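Local coordinates for uncharacterized protein (Corynebacterium diphtheriae, PDB 3LMM), which is of unknown function but is probably a multidomain transcriptional regulator with Schlafen/AlbA-like, RecG-like and helix-turn-helix parts, at residues E139-W150 with D160-Q168; R312-D321 with L331-F339. All coordinates share one frame; numbering follows the deposited sequence.

Interaction 1: residues E139-W150 with D160-Q168; sequences EPIEDTSDRLRW and DRAEWWEYQ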
loop_
_atom_site.group_PDB
_atom_site.type_symbol
_atom_site.label_atom_id
_atom_site.label_comp_id
_atom_site.label_asym_id
_atom_site.label_seq_id
_atom_site.Cartn_x
_atom_site.Cartn_y
_atom_site.Cartn_z
ATOM N N GLU A 139 -12.411 -2.331 3.465
ATOM C CA GLU A 139 -11.623 -2.492 4.698
ATOM C C GLU A 139 -11.275 -1.104 5.208
ATOM O O GLU A 139 -11.259 -0.148 4.437
ATOM C CB GLU A 139 -10.337 -3.268 4.427
ATOM C CG GLU A 139 -9.466 -2.653 3.372
ATOM C CD GLU A 139 -8.271 -3.510 3.026
ATOM O OE1 GLU A 139 -7.335 -3.588 3.848
ATOM O OE2 GLU A 139 -8.274 -4.111 1.930
ATOM N N PRO A 140 -10.997 -0.972 6.511
ATOM C CA PRO A 140 -10.659 0.346 7.054
ATOM C C PRO A 140 -9.553 1.079 6.308
ATOM O O PRO A 140 -8.539 0.497 5.922
ATOM C CB PRO A 140 -10.300 0.050 8.511
ATOM C CG PRO A 140 -9.928 -1.399 8.503
ATOM C CD PRO A 140 -10.926 -2.006 7.549
ATOM N N ILE A 141 -9.772 2.372 6.103
ATOM C CA ILE A 141 -8.816 3.223 5.405
ATOM C C ILE A 141 -8.223 4.193 6.418
ATOM O O ILE A 141 -8.913 5.102 6.881
ATOM C CB ILE A 141 -9.511 4.043 4.281
ATOM C CG1 ILE A 141 -10.301 3.111 3.344
ATOM C CG2 ILE A 141 -8.476 4.817 3.504
ATOM C CD1 ILE A 141 -9.502 1.891 2.843
ATOM N N GLU A 142 -6.956 3.994 6.773
ATOM C CA GLU A 142 -6.291 4.874 7.729
ATOM C C GLU A 142 -5.875 6.166 7.042
ATOM O O GLU A 142 -5.463 6.144 5.885
ATOM C CB GLU A 142 -5.075 4.168 8.324
ATOM C CG GLU A 142 -5.451 3.235 9.461
ATOM C CD GLU A 142 -4.523 2.037 9.592
ATOM O OE1 GLU A 142 -4.649 1.305 10.606
ATOM O OE2 GLU A 142 -3.683 1.825 8.685
ATOM N N ASP A 143 -5.987 7.293 7.740
ATOM C CA ASP A 143 -5.633 8.566 7.126
ATOM C C ASP A 143 -4.146 8.896 7.213
ATOM O O ASP A 143 -3.344 8.086 7.664
ATOM C CB ASP A 143 -6.454 9.705 7.731
ATOM C CG ASP A 143 -6.197 9.894 9.208
ATOM O OD1 ASP A 143 -5.143 9.450 9.701
ATOM O OD2 ASP A 143 -7.052 10.507 9.880
ATOM N N THR A 144 -3.786 10.099 6.781
ATOM C CA THR A 144 -2.392 10.529 6.777
ATOM C C THR A 144 -1.688 10.434 8.119
ATOM O O THR A 144 -0.465 10.342 8.169
ATOM C CB THR A 144 -2.273 11.962 6.284
ATOM O OG1 THR A 144 -2.972 12.825 7.185
ATOM C CG2 THR A 144 -2.866 12.091 4.887
ATOM N N SER A 145 -2.464 10.472 9.197
ATOM C CA SER A 145 -1.924 10.393 10.550
ATOM C C SER A 145 -2.150 9.001 11.155
ATOM O O SER A 145 -2.086 8.824 12.375
ATOM C CB SER A 145 -2.599 11.443 11.437
ATOM O OG SER A 145 -2.452 12.756 10.907
ATOM N N ASP A 146 -2.414 8.020 10.292
ATOM C CA ASP A 146 -2.667 6.636 10.707
ATOM C C ASP A 146 -3.857 6.501 11.641
ATOM O O ASP A 146 -3.820 5.724 12.599
ATOM C CB ASP A 146 -1.434 6.033 11.375
ATOM C CG ASP A 146 -0.551 5.310 10.394
ATOM O OD1 ASP A 146 0.462 4.719 10.825
ATOM O OD2 ASP A 146 -0.871 5.328 9.185
ATOM N N ARG A 147 -4.912 7.260 11.359
ATOM C CA ARG A 147 -6.120 7.204 12.170
ATOM C C ARG A 147 -7.228 6.556 11.356
ATOM O O ARG A 147 -7.217 6.569 10.121
ATOM C CB ARG A 147 -6.548 8.608 12.610
ATOM C CG ARG A 147 -5.435 9.435 13.225
ATOM C CD ARG A 147 -5.878 10.866 13.543
ATOM N NE ARG A 147 -6.499 11.526 12.387
ATOM C CZ ARG A 147 -6.871 12.806 12.354
ATOM N NH1 ARG A 147 -6.687 13.585 13.410
ATOM N NH2 ARG A 147 -7.438 13.308 11.269
ATOM N N LEU A 148 -8.183 5.988 12.072
ATOM C CA LEU A 148 -9.310 5.315 11.469
ATOM C C LEU A 148 -10.598 5.891 12.054
ATOM O O LEU A 148 -11.036 5.484 13.126
ATOM C CB LEU A 148 -9.210 3.823 11.772
ATOM C CG LEU A 148 -10.453 2.998 11.458
ATOM C CD1 LEU A 148 -10.839 3.238 10.014
ATOM C CD2 LEU A 148 -10.181 1.523 11.709
ATOM N N ARG A 149 -11.191 6.853 11.358
ATOM C CA ARG A 149 -12.419 7.470 11.823
ATOM C C ARG A 149 -13.452 7.530 10.699
ATOM O O ARG A 149 -13.113 7.424 9.523
ATOM C CB ARG A 149 -12.121 8.871 12.389
ATOM C CG ARG A 149 -10.937 9.586 11.748
ATOM C CD ARG A 149 -10.165 10.424 12.774
ATOM N NE ARG A 149 -10.830 11.675 13.120
ATOM C CZ ARG A 149 -10.629 12.349 14.252
ATOM N NH1 ARG A 149 -11.280 13.486 14.478
ATOM N NH2 ARG A 149 -9.796 11.881 15.173
ATOM N N TRP A 150 -14.717 7.678 11.067
ATOM C CA TRP A 150 -15.786 7.739 10.080
ATOM C C TRP A 150 -16.770 8.870 10.349
ATOM O O TRP A 150 -16.912 9.310 11.479
ATOM C CB TRP A 150 -16.529 6.411 10.054
ATOM C CG TRP A 150 -17.102 5.989 11.372
ATOM C CD1 TRP A 150 -17.083 6.678 12.560
ATOM C CD2 TRP A 150 -17.781 4.761 11.635
ATOM N NE1 TRP A 150 -17.713 5.943 13.547
ATOM C CE2 TRP A 150 -18.150 4.765 13.003
ATOM C CE3 TRP A 150 -18.111 3.655 10.848
ATOM C CZ2 TRP A 150 -18.835 3.710 13.594
ATOM C CZ3 TRP A 150 -18.791 2.602 11.435
ATOM C CH2 TRP A 150 -19.147 2.637 12.802
ATOM N N ASP A 160 -12.805 2.045 16.630
ATOM C CA ASP A 160 -11.918 0.890 16.665
ATOM C C ASP A 160 -12.308 -0.155 15.616
ATOM O O ASP A 160 -13.461 -0.220 15.172
ATOM C CB ASP A 160 -11.874 0.268 18.081
ATOM C CG ASP A 160 -13.250 -0.126 18.611
ATOM O OD1 ASP A 160 -13.820 -1.132 18.138
ATOM O OD2 ASP A 160 -13.767 0.570 19.511
ATOM N N ARG A 161 -11.331 -0.951 15.199
ATOM C CA ARG A 161 -11.576 -1.985 14.204
ATOM C C ARG A 161 -12.731 -2.890 14.617
ATOM O O ARG A 161 -13.550 -3.296 13.787
ATOM C CB ARG A 161 -10.314 -2.823 13.990
ATOM C CG ARG A 161 -9.297 -2.185 13.069
ATOM C CD ARG A 161 -8.184 -3.155 12.757
ATOM N NE ARG A 161 -7.452 -2.750 11.573
ATOM C CZ ARG A 161 -6.759 -1.625 11.480
ATOM N NH1 ARG A 161 -6.127 -1.325 10.358
ATOM N NH2 ARG A 161 -6.693 -0.800 12.511
ATOM N N ALA A 162 -12.780 -3.195 15.911
ATOM C CA ALA A 162 -13.811 -4.048 16.498
ATOM C C ALA A 162 -15.215 -3.610 16.108
ATOM O O ALA A 162 -16.032 -4.433 15.676
ATOM C CB ALA A 162 -13.679 -4.041 18.012
ATOM N N GLU A 163 -15.491 -2.315 16.273
ATOM C CA GLU A 163 -16.800 -1.761 15.940
ATOM C C GLU A 163 -16.905 -1.633 14.425
ATOM O O GLU A 163 -17.886 -2.064 13.831
ATOM C CB GLU A 163 -17.006 -0.382 16.598
ATOM C CG GLU A 163 -18.484 -0.003 16.869
ATOM C CD GLU A 163 -18.664 1.450 17.367
ATOM O OE1 GLU A 163 -17.857 1.927 18.207
ATOM O OE2 GLU A 163 -19.637 2.118 16.941
ATOM N N TRP A 164 -15.880 -1.076 13.791
ATOM C CA TRP A 164 -15.946 -0.914 12.350
ATOM C C TRP A 164 -16.382 -2.157 11.583
ATOM O O TRP A 164 -17.205 -2.074 10.658
ATOM C CB TRP A 164 -14.617 -0.480 11.770
ATOM C CG TRP A 164 -14.786 -0.043 10.353
ATOM C CD1 TRP A 164 -15.155 1.187 9.930
ATOM C CD2 TRP A 164 -14.607 -0.840 9.172
ATOM N NE1 TRP A 164 -15.213 1.220 8.560
ATOM C CE2 TRP A 164 -14.882 -0.013 8.067
ATOM C CE3 TRP A 164 -14.236 -2.169 8.941
ATOM C CZ2 TRP A 164 -14.802 -0.467 6.749
ATOM C CZ3 TRP A 164 -14.157 -2.620 7.630
ATOM C CH2 TRP A 164 -14.438 -1.768 6.551
ATOM N N TRP A 165 -15.823 -3.308 11.937
ATOM C CA TRP A 165 -16.173 -4.515 11.220
ATOM C C TRP A 165 -17.575 -5.030 11.466
ATOM O O TRP A 165 -18.284 -5.336 10.507
ATOM C CB TRP A 165 -15.147 -5.612 11.480
ATOM C CG TRP A 165 -13.894 -5.378 10.713
ATOM C CD1 TRP A 165 -12.714 -4.903 11.201
ATOM C CD2 TRP A 165 -13.698 -5.566 9.307
ATOM N NE1 TRP A 165 -11.792 -4.784 10.189
ATOM C CE2 TRP A 165 -12.371 -5.185 9.015
ATOM C CE3 TRP A 165 -14.514 -6.019 8.266
ATOM C CZ2 TRP A 165 -11.840 -5.243 7.721
ATOM C CZ3 TRP A 165 -13.990 -6.078 6.976
ATOM C CH2 TRP A 165 -12.662 -5.691 6.716
ATOM N N GLU A 166 -18.000 -5.120 12.723
ATOM C CA GLU A 166 -19.349 -5.624 12.963
ATOM C C GLU A 166 -20.335 -4.822 12.128
ATOM O O GLU A 166 -21.353 -5.354 11.686
ATOM C CB GLU A 166 -19.729 -5.545 14.442
ATOM C CG GLU A 166 -19.883 -4.158 15.011
ATOM C CD GLU A 166 -20.542 -4.169 16.381
ATOM O OE1 GLU A 166 -20.070 -3.438 17.289
ATOM O OE2 GLU A 166 -21.532 -4.917 16.543
ATOM N N TYR A 167 -20.011 -3.549 11.902
ATOM C CA TYR A 167 -20.857 -2.674 11.110
ATOM C C TYR A 167 -20.681 -2.957 9.638
ATOM O O TYR A 167 -21.648 -2.929 8.886
ATOM C CB TYR A 167 -20.566 -1.199 11.434
ATOM C CG TYR A 167 -21.540 -0.633 12.452
ATOM C CD1 TYR A 167 -22.833 -0.268 12.071
ATOM C CD2 TYR A 167 -21.214 -0.579 13.815
ATOM C CE1 TYR A 167 -23.785 0.128 13.013
ATOM C CE2 TYR A 167 -22.164 -0.184 14.775
ATOM C CZ TYR A 167 -23.449 0.162 14.359
ATOM O OH TYR A 167 -24.402 0.516 15.290
ATOM N N GLN A 168 -19.452 -3.242 9.221
ATOM C CA GLN A 168 -19.209 -3.552 7.812
ATOM C C GLN A 168 -19.953 -4.853 7.469
ATOM O O GLN A 168 -20.732 -4.896 6.509
ATOM C CB GLN A 168 -17.697 -3.650 7.557
ATOM C CG GLN A 168 -17.174 -4.940 6.972
ATOM C CD GLN A 168 -17.620 -5.200 5.539
ATOM O OE1 GLN A 168 -17.574 -4.307 4.684
ATOM N NE2 GLN A 168 -18.030 -6.434 5.264
#
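Pro140 lays its CD over one face of Trp164, 3.7 Å from the centroid of the six-membered ring, a CH-pi contact that seats the loop 139-148 on the first turns of helix 161-171. This helix follows a two-stranded hairpin and packs back on the segment 139-150 leading into it, which belongs to the Schlafen AlbA_2 family region. The same CD also meets Trp165, with CZ2 at 3.4 Å, and so sits in the angle between the two neighbouring indoles, approaching Trp165 obliquely. CG of Trp164 is anti to the backbone N (chi1 -168°), which sends its indole across to the loop, where CH2 lies against CA of Glu139. Along the helix, Trp150 joins Trp164 and Tyr167 in an aromatic cluster. It presents its edge to the Tyr167 face in an offset edge-to-face pair, ring centroids 5.7 Å apart and planes at 80°, and meets Trp164 obliquely.

At the N-terminal end of the helix, Arg161 extends past Leu148, whose CD2 touches its CG at 4.0 Å, to form a salt bridge with Glu142. NH1 reaches OE1 at 3.0 Å in a nearly straight bond (167°). The oxygen lies in the guanidinium plane, whereas the nitrogen approaches from above the carboxylate plane. Further out, Arg364 pairs with the other Glu142 oxygen, and Asp361 accepts from both Arg161 NE and Trp165 NE1, so helix 357-365 fixes this charged edge. Trp164 NE1 is bonded to the carbonyl of Asn77.

Within the loop, Asp143 OD1 accepts from Ser145 N in an Asx turn and, on the opposite face of the carboxylate, from Arg147 N. Asp160 N-caps the helix: its OD1 accepts from Glu163 N at 2.8 Å.

Interaction 2: residues R312-D321 with L331-F339; sequences RDWNRSEPID and LIVRSPGGF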
loop_
_atom_site.group_PDB
_atom_site.type_symbol
_atom_site.label_atom_id
_atom_site.label_comp_id
_atom_site.label_asym_id
_atom_site.label_seq_id
_atom_site.Cartn_x
_atom_site.Cartn_y
_atom_site.Cartn_z
ATOM N N ARG A 312 -2.945 -14.996 -1.233
ATOM C CA ARG A 312 -3.027 -16.398 -1.658
ATOM C C ARG A 312 -4.472 -16.681 -2.043
ATOM O O ARG A 312 -5.357 -15.867 -1.784
ATOM C CB ARG A 312 -2.650 -17.261 -0.463
ATOM C CG ARG A 312 -2.738 -18.731 -0.670
ATOM C CD ARG A 312 -2.535 -19.395 0.664
ATOM N NE ARG A 312 -2.300 -20.830 0.577
ATOM C CZ ARG A 312 -3.029 -21.677 -0.138
ATOM N NH1 ARG A 312 -4.059 -21.237 -0.855
ATOM N NH2 ARG A 312 -2.724 -22.970 -0.118
ATOM N N ASP A 313 -4.737 -17.824 -2.657
ATOM C CA ASP A 313 -6.122 -18.102 -2.988
ATOM C C ASP A 313 -6.845 -18.620 -1.726
ATOM O O ASP A 313 -8.039 -18.394 -1.555
ATOM C CB ASP A 313 -6.233 -19.112 -4.130
ATOM C CG ASP A 313 -7.648 -19.195 -4.702
ATOM O OD1 ASP A 313 -7.801 -19.272 -5.940
ATOM O OD2 ASP A 313 -8.619 -19.188 -3.921
ATOM N N TRP A 314 -6.127 -19.289 -0.830
ATOM C CA TRP A 314 -6.728 -19.783 0.409
ATOM C C TRP A 314 -7.905 -20.700 0.247
ATOM O O TRP A 314 -8.333 -21.356 1.201
ATOM C CB TRP A 314 -7.137 -18.630 1.324
ATOM C CG TRP A 314 -5.984 -18.076 2.051
ATOM C CD1 TRP A 314 -5.657 -16.763 2.177
ATOM C CD2 TRP A 314 -4.957 -18.811 2.722
ATOM N NE1 TRP A 314 -4.483 -16.629 2.868
ATOM C CE2 TRP A 314 -4.026 -17.875 3.209
ATOM C CE3 TRP A 314 -4.716 -20.174 2.930
ATOM C CZ2 TRP A 314 -2.885 -18.255 3.927
ATOM C CZ3 TRP A 314 -3.584 -20.553 3.636
ATOM C CH2 TRP A 314 -2.675 -19.598 4.117
ATOM N N ASN A 315 -8.457 -20.738 -0.953
ATOM C CA ASN A 315 -9.573 -21.623 -1.196
ATOM C C ASN A 315 -8.978 -22.849 -1.867
ATOM O O ASN A 315 -9.630 -23.888 -1.957
ATOM C CB ASN A 315 -10.610 -20.964 -2.103
ATOM C CG ASN A 315 -11.760 -21.901 -2.443
ATOM O OD1 ASN A 315 -11.977 -22.227 -3.607
ATOM N ND2 ASN A 315 -12.497 -22.341 -1.422
ATOM N N ARG A 316 -7.732 -22.721 -2.325
ATOM C CA ARG A 316 -7.045 -23.828 -2.969
ATOM C C ARG A 316 -6.298 -24.667 -1.950
ATOM O O ARG A 316 -5.957 -24.186 -0.870
ATOM C CB ARG A 316 -6.089 -23.325 -4.049
ATOM C CG ARG A 316 -6.732 -23.231 -5.420
ATOM C CD ARG A 316 -6.334 -21.937 -6.106
ATOM N NE ARG A 316 -5.812 -22.112 -7.465
ATOM C CZ ARG A 316 -4.956 -23.069 -7.817
ATOM N NH1 ARG A 316 -4.520 -23.961 -6.929
ATOM N NH2 ARG A 316 -4.515 -23.118 -9.058
ATOM N N SER A 317 -6.051 -25.927 -2.288
ATOM C CA SER A 317 -5.367 -26.834 -1.374
ATOM C C SER A 317 -3.875 -26.598 -1.352
ATOM O O SER A 317 -3.299 -26.232 -0.323
ATOM C CB SER A 317 -5.644 -28.278 -1.779
ATOM O OG SER A 317 -7.034 -28.562 -1.730
ATOM N N GLU A 318 -3.262 -26.812 -2.510
ATOM C CA GLU A 318 -1.827 -26.656 -2.679
ATOM C C GLU A 318 -1.236 -25.459 -1.913
ATOM O O GLU A 318 -1.739 -24.342 -1.984
ATOM C CB GLU A 318 -1.489 -26.610 -4.188
ATOM C CG GLU A 318 -2.357 -25.700 -5.102
ATOM C CD GLU A 318 -3.636 -26.350 -5.657
ATOM O OE1 GLU A 318 -4.683 -26.312 -4.970
ATOM O OE2 GLU A 318 -3.583 -26.893 -6.788
ATOM N N PRO A 319 -0.157 -25.695 -1.149
ATOM C CA PRO A 319 0.502 -24.652 -0.359
ATOM C C PRO A 319 1.307 -23.681 -1.198
ATOM O O PRO A 319 1.613 -23.944 -2.359
ATOM C CB PRO A 319 1.415 -25.441 0.578
ATOM C CG PRO A 319 0.842 -26.838 0.559
ATOM C CD PRO A 319 0.448 -27.003 -0.872
ATOM N N ILE A 320 1.637 -22.546 -0.598
ATOM C CA ILE A 320 2.455 -21.559 -1.269
ATOM C C ILE A 320 3.763 -22.318 -1.419
ATOM O O ILE A 320 4.330 -22.792 -0.427
ATOM C CB ILE A 320 2.695 -20.319 -0.376
ATOM C CG1 ILE A 320 1.360 -19.630 -0.064
ATOM C CG2 ILE A 320 3.655 -19.366 -1.058
ATOM C CD1 ILE A 320 1.448 -18.520 0.984
ATOM N N ASP A 321 4.220 -22.458 -2.655
ATOM C CA ASP A 321 5.462 -23.162 -2.937
ATOM C C ASP A 321 6.572 -22.134 -2.983
ATOM O O ASP A 321 6.596 -21.289 -3.880
ATOM C CB ASP A 321 5.364 -23.876 -4.297
ATOM C CG ASP A 321 6.636 -24.623 -4.672
ATOM O OD1 ASP A 321 6.710 -25.168 -5.803
ATOM O OD2 ASP A 321 7.563 -24.672 -3.834
ATOM N N LEU A 331 15.312 -16.570 -4.827
ATOM C CA LEU A 331 14.187 -17.135 -4.106
ATOM C C LEU A 331 12.922 -16.980 -4.919
ATOM O O LEU A 331 12.574 -15.878 -5.340
ATOM C CB LEU A 331 13.993 -16.449 -2.753
ATOM C CG LEU A 331 12.637 -16.692 -2.058
ATOM C CD1 LEU A 331 12.807 -16.786 -0.550
ATOM C CD2 LEU A 331 11.690 -15.579 -2.405
ATOM N N ILE A 332 12.225 -18.085 -5.139
ATOM C CA ILE A 332 10.997 -18.033 -5.907
ATOM C C ILE A 332 9.827 -18.314 -4.984
ATOM O O ILE A 332 9.903 -19.180 -4.111
ATOM C CB ILE A 332 11.013 -19.064 -7.023
ATOM C CG1 ILE A 332 12.409 -19.147 -7.629
ATOM C CG2 ILE A 332 10.040 -18.653 -8.095
ATOM C CD1 ILE A 332 12.554 -20.229 -8.644
ATOM N N VAL A 333 8.744 -17.571 -5.177
ATOM C CA VAL A 333 7.547 -17.749 -4.364
ATOM C C VAL A 333 6.304 -17.918 -5.237
ATOM O O VAL A 333 5.732 -16.938 -5.715
ATOM C CB VAL A 333 7.322 -16.557 -3.412
ATOM C CG1 VAL A 333 6.002 -16.724 -2.671
ATOM C CG2 VAL A 333 8.467 -16.464 -2.429
ATOM N N ARG A 334 5.898 -19.171 -5.428
ATOM C CA ARG A 334 4.726 -19.514 -6.220
ATOM C C ARG A 334 3.508 -19.548 -5.311
ATOM O O ARG A 334 3.501 -20.274 -4.319
ATOM C CB ARG A 334 4.902 -20.891 -6.855
ATOM C CG ARG A 334 5.909 -20.962 -7.984
ATOM C CD ARG A 334 6.477 -22.372 -8.109
ATOM N NE ARG A 334 7.242 -22.556 -9.339
ATOM C CZ ARG A 334 6.689 -22.724 -10.537
ATOM N NH1 ARG A 334 5.366 -22.739 -10.664
ATOM N NH2 ARG A 334 7.457 -22.866 -11.611
ATOM N N SER A 335 2.480 -18.774 -5.643
ATOM C CA SER A 335 1.260 -18.752 -4.837
ATOM C C SER A 335 0.010 -19.157 -5.610
ATOM O O SER A 335 -0.253 -18.655 -6.705
ATOM C CB SER A 335 1.051 -17.368 -4.240
ATOM O OG SER A 335 2.047 -17.083 -3.286
ATOM N N PRO A 336 -0.793 -20.061 -5.031
ATOM C CA PRO A 336 -2.013 -20.507 -5.704
ATOM C C PRO A 336 -2.969 -19.354 -6.001
ATOM O O PRO A 336 -3.276 -18.532 -5.130
ATOM C CB PRO A 336 -2.595 -21.509 -4.717
ATOM C CG PRO A 336 -2.154 -20.965 -3.396
ATOM C CD PRO A 336 -0.714 -20.622 -3.672
ATOM N N GLY A 337 -3.440 -19.301 -7.242
ATOM C CA GLY A 337 -4.362 -18.255 -7.650
ATOM C C GLY A 337 -3.737 -17.359 -8.698
ATOM O O GLY A 337 -2.546 -17.471 -8.980
ATOM N N GLY A 338 -4.539 -16.471 -9.275
ATOM C CA GLY A 338 -4.028 -15.566 -10.286
ATOM C C GLY A 338 -4.586 -14.163 -10.158
ATOM O O GLY A 338 -5.543 -13.937 -9.418
ATOM N N PHE A 339 -3.984 -13.221 -10.880
ATOM C CA PHE A 339 -4.413 -11.821 -10.869
ATOM C C PHE A 339 -5.899 -11.691 -11.170
ATOM O O PHE A 339 -6.365 -12.163 -12.214
ATOM C CB PHE A 339 -3.654 -11.029 -11.932
ATOM C CG PHE A 339 -2.179 -11.012 -11.737
ATOM C CD1 PHE A 339 -1.331 -10.787 -12.814
ATOM C CD2 PHE A 339 -1.631 -11.208 -10.483
ATOM C CE1 PHE A 339 0.044 -10.763 -12.643
ATOM C CE2 PHE A 339 -0.261 -11.184 -10.300
ATOM C CZ PHE A 339 0.581 -10.960 -11.382
#
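Arg312 turns one face of its guanidinium group onto the ring of Pro336, with Pro336 CG 3.4 Å from Arg312 CZ and toward the rim of the planar group. An extended chain, its CG anti to the backbone N (chi1 177°), carries the guanidinium across the proline, where NH2 makes a weak bond to the carbonyl of Ser317 at the edge of the group. The aliphatic part contributes as well, since Arg312 CG also meets Pro336 CG. Arg316 approaches the same proline obliquely. Its bent chain sets a second guanidinium face over the peptide between Pro336 and Gly337, Arg316 NE lying 3.7 Å from Gly337 N. Its charge belongs to a network with Asp313 and Glu318, in which the pairing with Asp313 is long and that with Glu318 doubtful, because the model is too tight there. Gly337 runs at a positive phi of 115°, a conformation readily reached by glycine, as the chain leaves the strand beside Asp313.

Past this proline end the segments become neighbouring strands of an antiparallel beta hairpin, 320-325 with 330-336, inside a mixed sheet. The region 322-404 matches the RecG C-terminal family. Asp321 and Arg334 form a hydrogen-bonded pair, with Arg334 N to Asp321 O at 2.7 Å and Asp321 N to Arg334 O at 2.8 Å. Their side chains run alongside each other in the same direction, Asp321 OD1 lying 3.6 Å from Arg334 CD. OD1 stands well out of the guanidinium plane and 4.4 Å from Arg334 NE, so no N-H points at it and any attraction is probably one of charge alone. That carboxylate instead makes a salt bridge with Arg323, while Arg334 has a long, weak pairing with Glu402. Against Ala308 of helix 298-311, Ile320 and Val333 pack together, CG2 of the former 3.9 Å from CG1 of the latter.

In the fold
From the N terminus, the chain leaves strand 128-134 and enters interaction 1, which closes the loop 151-159 by bringing helix 161-171 back onto the segment that runs into the first strand of the hairpin 149-151/156-158. Interaction 2 follows much later, closing 322-330, the remainder of its hairpin, just after helix 298-311. The two are in series, neither nested nor crossed, with centres about 29 Å apart and nearest atoms about 13 Å apart. Helix 357-365 contacts interaction 1, while Arg355 and Tyr356, immediately before it, bond to backbone carbonyls of interaction 2. This helix and the residues just before it thus bridge the AlbA-like part and the RecG-like sheet region.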